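Long-range contacts in MdbA protein (Corynebacterium diphtheriae, PDB 5C00), which acts as a thiol-disulfide oxidoreductase of the DsbA family, essential for viability, pilus assembly, toxin production and virulence, probably by forming disulfides in exported proteins: residues K19-F24 and D112-W117; A15-E20 and A143-A148; I84-D89 and D164-A169. All blocks are in the same frame, centred on the assembly; numbering follows the deposited sequence.

Contact 1: residues K19-F24 and D112-W117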
loop_
_atom_site.group_PDB
_atom_site.type_symbol
_atom_site.label_atom_id
_atom_site.label_comp_id
_atom_site.label_asym_id
_atom_site.label_seq_id
_atom_site.Cartn_x
_atom_site.Cartn_y
_atom_site.Cartn_z
ATOM N N LYS A 19 0.608 -12.297 11.341
ATOM C CA LYS A 19 1.698 -11.848 10.482
ATOM C C LYS A 19 2.099 -12.909 9.451
ATOM O O LYS A 19 2.811 -13.869 9.799
ATOM C CB LYS A 19 2.905 -11.549 11.344
ATOM C CG LYS A 19 3.168 -10.086 11.659
ATOM C CD LYS A 19 4.424 -9.557 10.935
ATOM C CE LYS A 19 5.594 -9.257 11.863
ATOM N NZ LYS A 19 6.553 -8.281 11.226
ATOM N N GLU A 20 1.695 -12.688 8.203
ATOM C CA GLU A 20 1.979 -13.586 7.087
ATOM C C GLU A 20 3.444 -13.437 6.736
ATOM O O GLU A 20 3.982 -12.346 6.756
ATOM C CB GLU A 20 1.088 -13.245 5.882
ATOM C CG GLU A 20 1.525 -13.819 4.533
ATOM C CD GLU A 20 0.612 -13.423 3.375
ATOM O OE1 GLU A 20 -0.158 -12.429 3.486
ATOM O OE2 GLU A 20 0.671 -14.100 2.322
ATOM N N SER A 21 4.088 -14.558 6.439
ATOM C CA SER A 21 5.463 -14.577 6.007
ATOM C C SER A 21 5.474 -14.255 4.507
ATOM O O SER A 21 4.683 -14.818 3.790
ATOM C CB SER A 21 5.994 -15.978 6.212
ATOM O OG SER A 21 7.292 -16.106 5.725
ATOM N N VAL A 22 6.419 -13.440 4.048
ATOM C CA VAL A 22 6.535 -13.146 2.608
ATOM C C VAL A 22 8.006 -13.188 2.292
ATOM O O VAL A 22 8.822 -12.902 3.156
ATOM C CB VAL A 22 5.973 -11.760 2.237
ATOM C CG1 VAL A 22 4.462 -11.709 2.485
ATOM C CG2 VAL A 22 6.697 -10.651 2.999
ATOM N N SER A 23 8.349 -13.617 1.091
ATOM C CA SER A 23 9.757 -13.749 0.752
ATOM C C SER A 23 10.227 -12.692 -0.242
ATOM O O SER A 23 11.382 -12.748 -0.683
ATOM C CB SER A 23 10.017 -15.110 0.177
ATOM O OG SER A 23 9.182 -15.317 -0.958
ATOM N N PHE A 24 9.367 -11.751 -0.614
ATOM C CA PHE A 24 9.735 -10.708 -1.561
ATOM C C PHE A 24 10.444 -9.578 -0.851
ATOM O O PHE A 24 10.456 -9.513 0.381
ATOM C CB PHE A 24 8.524 -10.223 -2.390
ATOM C CG PHE A 24 7.347 -9.739 -1.587
ATOM C CD1 PHE A 24 7.393 -8.527 -0.908
ATOM C CD2 PHE A 24 6.182 -10.487 -1.500
ATOM C CE1 PHE A 24 6.298 -8.065 -0.173
ATOM C CE2 PHE A 24 5.088 -10.017 -0.774
ATOM C CZ PHE A 24 5.155 -8.821 -0.103
ATOM N N ASP A 112 11.445 -2.754 5.853
ATOM C CA ASP A 112 10.943 -3.937 6.573
ATOM C C ASP A 112 9.687 -4.423 5.822
ATOM O O ASP A 112 8.561 -4.008 6.118
ATOM C CB ASP A 112 10.618 -3.592 8.028
ATOM C CG ASP A 112 10.112 -4.777 8.813
ATOM O OD1 ASP A 112 9.979 -5.910 8.261
ATOM O OD2 ASP A 112 9.814 -4.558 10.022
ATOM N N TRP A 113 9.910 -5.272 4.836
ATOM C CA TRP A 113 8.856 -5.603 3.883
ATOM C C TRP A 113 7.824 -6.522 4.488
ATOM O O TRP A 113 6.656 -6.433 4.110
ATOM C CB TRP A 113 9.436 -6.150 2.570
ATOM C CG TRP A 113 10.264 -5.075 1.978
ATOM C CD1 TRP A 113 11.612 -4.971 1.992
ATOM C CD2 TRP A 113 9.769 -3.871 1.423
ATOM N NE1 TRP A 113 11.999 -3.796 1.409
ATOM C CE2 TRP A 113 10.878 -3.069 1.110
ATOM C CE3 TRP A 113 8.482 -3.360 1.211
ATOM C CZ2 TRP A 113 10.741 -1.837 0.534
ATOM C CZ3 TRP A 113 8.350 -2.146 0.667
ATOM C CH2 TRP A 113 9.487 -1.372 0.344
ATOM N N GLU A 114 8.209 -7.371 5.436
ATOM C CA GLU A 114 7.206 -8.242 6.043
ATOM C C GLU A 114 6.245 -7.428 6.958
ATOM O O GLU A 114 5.037 -7.639 6.953
ATOM C CB GLU A 114 7.848 -9.398 6.768
ATOM C CG GLU A 114 6.864 -10.536 6.975
ATOM C CD GLU A 114 7.565 -11.822 7.385
ATOM O OE1 GLU A 114 7.532 -12.083 8.606
ATOM O OE2 GLU A 114 8.142 -12.521 6.499
ATOM N N THR A 115 6.771 -6.448 7.676
ATOM C CA THR A 115 5.923 -5.524 8.439
ATOM C C THR A 115 5.028 -4.677 7.522
ATOM O O THR A 115 3.810 -4.585 7.707
ATOM C CB THR A 115 6.827 -4.631 9.337
ATOM O OG1 THR A 115 7.504 -5.492 10.255
ATOM C CG2 THR A 115 6.010 -3.680 10.137
ATOM N N TYR A 116 5.632 -4.111 6.472
ATOM C CA TYR A 116 4.896 -3.322 5.500
ATOM C C TYR A 116 3.729 -4.109 4.934
ATOM O O TYR A 116 2.568 -3.660 4.942
ATOM C CB TYR A 116 5.779 -2.862 4.365
ATOM C CG TYR A 116 4.958 -2.223 3.291
ATOM C CD1 TYR A 116 4.406 -0.952 3.467
ATOM C CD2 TYR A 116 4.618 -2.918 2.151
ATOM C CE1 TYR A 116 3.581 -0.398 2.514
ATOM C CE2 TYR A 116 3.772 -2.375 1.215
ATOM C CZ TYR A 116 3.260 -1.115 1.426
ATOM O OH TYR A 116 2.461 -0.574 0.483
ATOM N N TRP A 117 4.022 -5.300 4.454
ATOM C CA TRP A 117 2.947 -6.076 3.840
ATOM C C TRP A 117 1.768 -6.336 4.796
ATOM O O TRP A 117 0.584 -6.188 4.450
ATOM C CB TRP A 117 3.525 -7.390 3.352
ATOM C CG TRP A 117 2.493 -8.248 2.846
ATOM C CD1 TRP A 117 1.967 -9.306 3.456
ATOM C CD2 TRP A 117 1.795 -8.082 1.625
ATOM N NE1 TRP A 117 0.969 -9.850 2.685
ATOM C CE2 TRP A 117 0.861 -9.125 1.545
ATOM C CE3 TRP A 117 1.886 -7.160 0.564
ATOM C CZ2 TRP A 117 -0.001 -9.269 0.470
ATOM C CZ3 TRP A 117 1.021 -7.311 -0.520
ATOM C CH2 TRP A 117 0.106 -8.366 -0.551
#

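Contact 2: residues A15-E20 and A143-A148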
loop_
_atom_site.group_PDB
_atom_site.type_symbol
_atom_site.label_atom_id
_atom_site.label_comp_id
_atom_site.label_asym_id
_atom_site.label_seq_id
_atom_site.Cartn_x
_atom_site.Cartn_y
_atom_site.Cartn_z
ATOM N N ALA A 15 -0.128 -6.873 22.817
ATOM C CA ALA A 15 -1.014 -7.395 21.756
ATOM C C ALA A 15 -0.214 -7.904 20.536
ATOM O O ALA A 15 0.653 -7.207 20.036
ATOM C CB ALA A 15 -1.998 -6.340 21.314
ATOM N N ASP A 16 -0.505 -9.134 20.133
ATOM C CA ASP A 16 0.115 -9.829 18.998
ATOM C C ASP A 16 -0.923 -9.760 17.852
ATOM O O ASP A 16 -2.117 -10.044 18.038
ATOM C CB ASP A 16 0.350 -11.325 19.287
ATOM C CG ASP A 16 1.549 -11.616 20.231
ATOM O OD1 ASP A 16 2.487 -10.817 20.285
ATOM O OD2 ASP A 16 1.532 -12.661 20.939
ATOM N N TYR A 17 -0.436 -9.481 16.658
ATOM C CA TYR A 17 -1.256 -9.454 15.449
ATOM C C TYR A 17 -0.822 -10.638 14.558
ATOM O O TYR A 17 0.333 -11.068 14.585
ATOM C CB TYR A 17 -1.047 -8.134 14.670
ATOM C CG TYR A 17 -1.623 -6.881 15.351
ATOM C CD1 TYR A 17 -1.003 -6.321 16.487
ATOM C CD2 TYR A 17 -2.794 -6.298 14.911
ATOM C CE1 TYR A 17 -1.539 -5.195 17.130
ATOM C CE2 TYR A 17 -3.336 -5.178 15.534
ATOM C CZ TYR A 17 -2.711 -4.615 16.646
ATOM O OH TYR A 17 -3.234 -3.481 17.279
ATOM N N ASP A 18 -1.747 -11.145 13.770
ATOM C CA ASP A 18 -1.387 -12.148 12.770
ATOM C C ASP A 18 -0.438 -11.541 11.699
ATOM O O ASP A 18 -0.648 -10.399 11.249
ATOM C CB ASP A 18 -2.628 -12.745 12.148
ATOM C CG ASP A 18 -2.297 -13.891 11.206
ATOM O OD1 ASP A 18 -1.377 -14.724 11.525
ATOM O OD2 ASP A 18 -2.938 -13.946 10.146
ATOM N N LYS A 19 0.608 -12.297 11.341
ATOM C CA LYS A 19 1.698 -11.848 10.482
ATOM C C LYS A 19 2.099 -12.909 9.451
ATOM O O LYS A 19 2.811 -13.869 9.799
ATOM C CB LYS A 19 2.905 -11.549 11.344
ATOM C CG LYS A 19 3.168 -10.086 11.659
ATOM C CD LYS A 19 4.424 -9.557 10.935
ATOM C CE LYS A 19 5.594 -9.257 11.863
ATOM N NZ LYS A 19 6.553 -8.281 11.226
ATOM N N GLU A 20 1.695 -12.688 8.203
ATOM C CA GLU A 20 1.979 -13.586 7.087
ATOM C C GLU A 20 3.444 -13.437 6.736
ATOM O O GLU A 20 3.982 -12.346 6.756
ATOM C CB GLU A 20 1.088 -13.245 5.882
ATOM C CG GLU A 20 1.525 -13.819 4.533
ATOM C CD GLU A 20 0.612 -13.423 3.375
ATOM O OE1 GLU A 20 -0.158 -12.429 3.486
ATOM O OE2 GLU A 20 0.671 -14.100 2.322
ATOM N N ALA A 143 1.594 -0.035 13.817
ATOM C CA ALA A 143 2.836 -0.314 13.170
ATOM C C ALA A 143 3.842 -0.962 14.131
ATOM O O ALA A 143 4.517 -1.924 13.758
ATOM C CB ALA A 143 3.427 0.973 12.570
ATOM N N LYS A 144 4.010 -0.385 15.301
ATOM C CA LYS A 144 4.959 -0.925 16.293
ATOM C C LYS A 144 4.578 -2.362 16.656
ATOM O O LYS A 144 5.434 -3.263 16.732
ATOM C CB LYS A 144 4.940 -0.046 17.522
ATOM C CG LYS A 144 5.753 -0.561 18.689
ATOM C CD LYS A 144 7.219 -0.420 18.383
ATOM C CE LYS A 144 8.061 -0.962 19.533
ATOM N NZ LYS A 144 8.289 -2.403 19.346
ATOM N N SER A 145 3.296 -2.568 16.926
ATOM C CA SER A 145 2.816 -3.908 17.299
ATOM C C SER A 145 3.117 -4.931 16.198
ATOM O O SER A 145 3.363 -6.092 16.502
ATOM C CB SER A 145 1.328 -3.902 17.556
ATOM O OG SER A 145 0.996 -3.136 18.709
ATOM N N LEU A 146 3.065 -4.519 14.931
ATOM C CA LEU A 146 3.339 -5.420 13.813
ATOM C C LEU A 146 4.814 -5.585 13.506
ATOM O O LEU A 146 5.188 -6.347 12.584
ATOM C CB LEU A 146 2.590 -4.961 12.543
ATOM C CG LEU A 146 1.189 -5.551 12.378
ATOM C CD1 LEU A 146 0.405 -4.887 11.246
ATOM C CD2 LEU A 146 1.188 -7.050 12.161
ATOM N N GLY A 147 5.664 -4.834 14.184
ATOM C CA GLY A 147 7.080 -5.045 14.031
ATOM C C GLY A 147 7.901 -3.879 13.575
ATOM O O GLY A 147 9.108 -4.048 13.426
ATOM N N ALA A 148 7.290 -2.688 13.431
ATOM C CA ALA A 148 8.036 -1.525 13.005
ATOM C C ALA A 148 9.016 -1.099 14.064
ATOM O O ALA A 148 8.777 -1.236 15.276
ATOM C CB ALA A 148 7.125 -0.364 12.668
HETATM O O HOH W 1 1.477 -4.589 20.819
HETATM O O HOH W 2 -1.574 -1.866 18.600
HETATM O O HOH W 3 2.210 -8.658 16.510
#

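Contact 3: residues I84-D89 and D164-A169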
loop_
_atom_site.group_PDB
_atom_site.type_symbol
_atom_site.label_atom_id
_atom_site.label_comp_id
_atom_site.label_asym_id
_atom_site.label_seq_id
_atom_site.Cartn_x
_atom_site.Cartn_y
_atom_site.Cartn_z
ATOM N N ILE A 84 0.067 4.771 -4.397
ATOM C CA ILE A 84 -0.934 5.152 -3.434
ATOM C C ILE A 84 -1.440 6.572 -3.601
ATOM O O ILE A 84 -0.692 7.539 -3.786
ATOM C CB ILE A 84 -0.473 4.907 -1.966
ATOM C CG1 ILE A 84 0.166 3.514 -1.796
ATOM C CG2 ILE A 84 -1.659 5.081 -1.041
ATOM C CD1 ILE A 84 -0.668 2.382 -2.311
ATOM N N LEU A 85 -2.763 6.691 -3.559
ATOM C CA LEU A 85 -3.449 7.938 -3.766
ATOM C C LEU A 85 -4.071 8.438 -2.453
ATOM O O LEU A 85 -4.202 7.676 -1.498
ATOM C CB LEU A 85 -4.554 7.732 -4.789
ATOM C CG LEU A 85 -4.153 7.188 -6.158
ATOM C CD1 LEU A 85 -5.359 6.798 -6.928
ATOM C CD2 LEU A 85 -3.342 8.225 -6.930
ATOM N N ASN A 86 -4.455 9.719 -2.405
ATOM C CA ASN A 86 -5.219 10.263 -1.282
ATOM C C ASN A 86 -6.436 11.088 -1.754
ATOM O O ASN A 86 -6.924 11.977 -1.050
ATOM C CB ASN A 86 -4.346 11.062 -0.301
ATOM C CG ASN A 86 -3.797 12.335 -0.895
ATOM O OD1 ASN A 86 -4.043 12.591 -2.054
ATOM N ND2 ASN A 86 -3.011 13.126 -0.102
ATOM N N PHE A 87 -6.916 10.780 -2.950
ATOM C CA PHE A 87 -8.024 11.524 -3.579
ATOM C C PHE A 87 -9.301 11.436 -2.763
ATOM O O PHE A 87 -10.136 12.356 -2.789
ATOM C CB PHE A 87 -8.228 11.043 -5.042
ATOM C CG PHE A 87 -8.899 9.710 -5.192
ATOM C CD1 PHE A 87 -8.205 8.535 -5.035
ATOM C CD2 PHE A 87 -10.235 9.633 -5.565
ATOM C CE1 PHE A 87 -8.821 7.307 -5.170
ATOM C CE2 PHE A 87 -10.875 8.412 -5.698
ATOM C CZ PHE A 87 -10.190 7.241 -5.509
ATOM N N LEU A 88 -9.491 10.342 -2.018
ATOM C CA LEU A 88 -10.670 10.227 -1.170
ATOM C C LEU A 88 -10.716 11.173 0.029
ATOM O O LEU A 88 -11.764 11.318 0.676
ATOM C CB LEU A 88 -10.906 8.773 -0.754
ATOM C CG LEU A 88 -11.256 7.842 -1.923
ATOM C CD1 LEU A 88 -11.362 6.413 -1.423
ATOM C CD2 LEU A 88 -12.560 8.238 -2.594
ATOM N N ASP A 89 -9.614 11.847 0.331
ATOM C CA ASP A 89 -9.651 12.905 1.327
ATOM C C ASP A 89 -10.266 14.219 0.763
ATOM O O ASP A 89 -10.219 15.240 1.433
ATOM C CB ASP A 89 -8.241 13.135 1.904
ATOM C CG ASP A 89 -7.836 12.073 2.922
ATOM O OD1 ASP A 89 -8.698 11.220 3.336
ATOM O OD2 ASP A 89 -6.618 12.048 3.254
ATOM N N ASP A 164 6.272 13.685 1.858
ATOM C CA ASP A 164 6.592 12.859 0.701
ATOM C C ASP A 164 5.425 12.011 0.217
ATOM O O ASP A 164 5.182 11.871 -1.002
ATOM C CB ASP A 164 7.794 12.007 0.964
ATOM C CG ASP A 164 9.089 12.753 0.709
ATOM O OD1 ASP A 164 9.051 13.805 0.095
ATOM O OD2 ASP A 164 10.134 12.272 1.131
ATOM N N PHE A 165 4.634 11.513 1.139
ATOM C CA PHE A 165 3.436 10.807 0.724
ATOM C C PHE A 165 2.528 11.693 -0.172
ATOM O O PHE A 165 2.049 11.250 -1.184
ATOM C CB PHE A 165 2.629 10.354 1.908
ATOM C CG PHE A 165 1.352 9.732 1.493
ATOM C CD1 PHE A 165 1.334 8.391 1.098
ATOM C CD2 PHE A 165 0.215 10.456 1.476
ATOM C CE1 PHE A 165 0.168 7.823 0.643
ATOM C CE2 PHE A 165 -0.958 9.884 1.051
ATOM C CZ PHE A 165 -0.961 8.575 0.617
ATOM N N ARG A 166 2.284 12.923 0.257
ATOM C CA ARG A 166 1.472 13.871 -0.544
ATOM C C ARG A 166 2.099 14.125 -1.912
ATOM O O ARG A 166 1.402 14.193 -2.905
ATOM C CB ARG A 166 1.370 15.194 0.185
ATOM C CG ARG A 166 0.547 15.176 1.448
ATOM C CD ARG A 166 0.731 16.477 2.241
ATOM N NE ARG A 166 0.039 16.325 3.537
ATOM C CZ ARG A 166 0.503 16.640 4.729
ATOM N NH1 ARG A 166 1.713 17.190 4.894
ATOM N NH2 ARG A 166 -0.279 16.416 5.788
ATOM N N LYS A 167 3.418 14.315 -1.965
ATOM C CA LYS A 167 4.100 14.495 -3.255
ATOM C C LYS A 167 3.906 13.266 -4.142
ATOM O O LYS A 167 3.600 13.393 -5.364
ATOM C CB LYS A 167 5.581 14.813 -3.032
ATOM C CG LYS A 167 6.551 14.468 -4.149
ATOM C CD LYS A 167 7.958 14.941 -3.754
ATOM C CE LYS A 167 9.057 13.983 -4.189
ATOM N NZ LYS A 167 9.925 13.548 -3.041
ATOM N N PHE A 168 4.043 12.073 -3.547
ATOM C CA PHE A 168 3.809 10.829 -4.287
ATOM C C PHE A 168 2.355 10.701 -4.743
ATOM O O PHE A 168 2.066 10.275 -5.873
ATOM C CB PHE A 168 4.148 9.619 -3.441
ATOM C CG PHE A 168 5.618 9.447 -3.161
ATOM C CD1 PHE A 168 6.561 10.371 -3.613
ATOM C CD2 PHE A 168 6.042 8.386 -2.399
ATOM C CE1 PHE A 168 7.895 10.188 -3.315
ATOM C CE2 PHE A 168 7.367 8.199 -2.108
ATOM C CZ PHE A 168 8.292 9.125 -2.555
ATOM N N ALA A 169 1.459 11.023 -3.845
ATOM C CA ALA A 169 0.043 10.913 -4.161
ATOM C C ALA A 169 -0.310 11.841 -5.337
ATOM O O ALA A 169 -1.031 11.440 -6.254
ATOM C CB ALA A 169 -0.803 11.235 -2.936
HETATM O O HOH W 4 1.628 8.176 -2.222
HETATM O O HOH W 5 -3.971 11.132 -4.911
#

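Contact 1: residues K19-F24 and D112-W117
Val22 and Phe24 lie on the same side of the Trp117 indole, Val22 over the face and Phe24 nearer the rim. The CH-pi contact comes from Val22 CG1, 4.0 Å from the centroid of the five-membered ring. Phe24 presents an edge to the six-membered ring in an offset T-shaped stack, the planes 82° apart and CZ 3.7 Å from Trp117 CE3; its chi1 of 55° points the CZ end at that ring. At the indole edge, almost in the ring plane, NE1 donates to Glu20 OE1 (2.9 Å), which it meets from above the carboxylate plane; the bond holds for one of two deposited conformers of Glu20 and is therefore less certain. The extended chain of Glu114 slides past Val22 in the opposite direction, and OE2 accepts from Val22 N at 3.1 Å and a nearly straight 162°. Asp112 caps the helix start, accepting a weak bond from Thr115 N through OD1 and a short one from Thr115 OG1 through OD2 (2.5 Å). The loop thus lies on the first turn of helix 113-125, while Thr70 of helix 56-74 backs Phe24 and Trp117, and Leu35 of strand 32-36 packs on Phe24 and Trp113.

Contact 2: residues A15-E20 and A143-A148
Ala15 approaches Ser145 through its carbonyl, and water 1 joins the two, lying 2.9 Å from Ala15 O and hydrogen-bonded also to Ser145 OG. Tyr17 follows with three anchors. Its backbone N reaches Ser145 O through water 3, which stands 2.8 Å from both Tyr17 N and Ser145 O; its OH shares water 2 with Ser145 OG; and its CB rests on Leu146 CD2 at 3.5 Å. The tyrosine CG lies beside the backbone N (chi1 -70°), which points the ring toward Ser145. The single proton of Ser145 OG has two candidate acceptors, Asp141 O in its own helix and water 1, and is probably shared between them, while water 2 donates to OG. Lys19 then crosses Leu146: CG packs at 3.7 Å from Leu146 CD2, and the bends at chi2 and chi3 bring NZ to Leu146 O, 2.7 Å away and nearly on the carbonyl axis (161°). Gly147, at phi 122°, closes helix 136-145 in a Schellman motif. An ammonium group placed beside this C-terminal helix end would probably be stabilised by the helix dipole. With one direct hydrogen bond and three water bridges, the pairing reads as a polar, largely water-mediated surface contact.

Contact 3: residues I84-D89 and D164-A169
Ile84 O is gripped from the side of helix 162-180 by two groups: water 4 donates to it at 2.9 Å, and Ala169 CA makes a CA-H...O contact at 3.5 Å with 149° at the hydrogen. The strand involved, 78-85, is one of the central strands of a thioredoxin fold, which DsbA-type proteins enlarge with a helical insertion. Here the end of that strand meets a long helix that follows most of the insertion. Water 4 also donates to Phe165 O at 3.3 Å, so it bridges the two backbones where no direct hydrogen bond joins them. The approach is close, the CA of Ala169 coming to 4.6 Å from the CA of Leu85, which is consistent with the small Ala169 side chain. Around this point the Phe165 ring, swung out with CG anti to the backbone N (chi1 175°), drives its edge into the strand end. CE1 touches Ile84 CG2 at 3.7 Å and CE2 touches Asn86 CB at 3.8 Å, the Asn86 amide plane standing 73° from the ring. Thr98, Ala102 and Leu105 of helix 96-109 also pack on the ring, which therefore sits between three elements. Beyond the strand, Leu88 lies on Cys55, of a CxxC pair that is probably the redox centre. The Asn86 amide is held by the bond from ND2 to Thr98 OG1, while OD1 merely touches Ala169 CB at 3.6 Å. Asn86 N donates to water 5 at 2.9 Å, and that water in turn donates weakly to Ala169 O, a second bridge between the segments.

In the fold
From the N terminus, the irregular lead of the chain is laid first along the end of helix 136-145 (contact 2) and then along the start of helix 113-125 (contact 1). The two share Lys19 and Glu20 and touch through Thr115 and Leu146; both loops start from the same stretch, that of contact 1 being the shorter and lying within the span of contact 2. The chain next enters the sheet, and contact 3 closes a loop of its own from the end of strand 78-85, across the inserted helices, to helix 162-180. That loop crosses both others. Its centre lies about 23 Å from that of contact 1 and about 25 Å from that of contact 2, on the side of the chain's centre opposite to both.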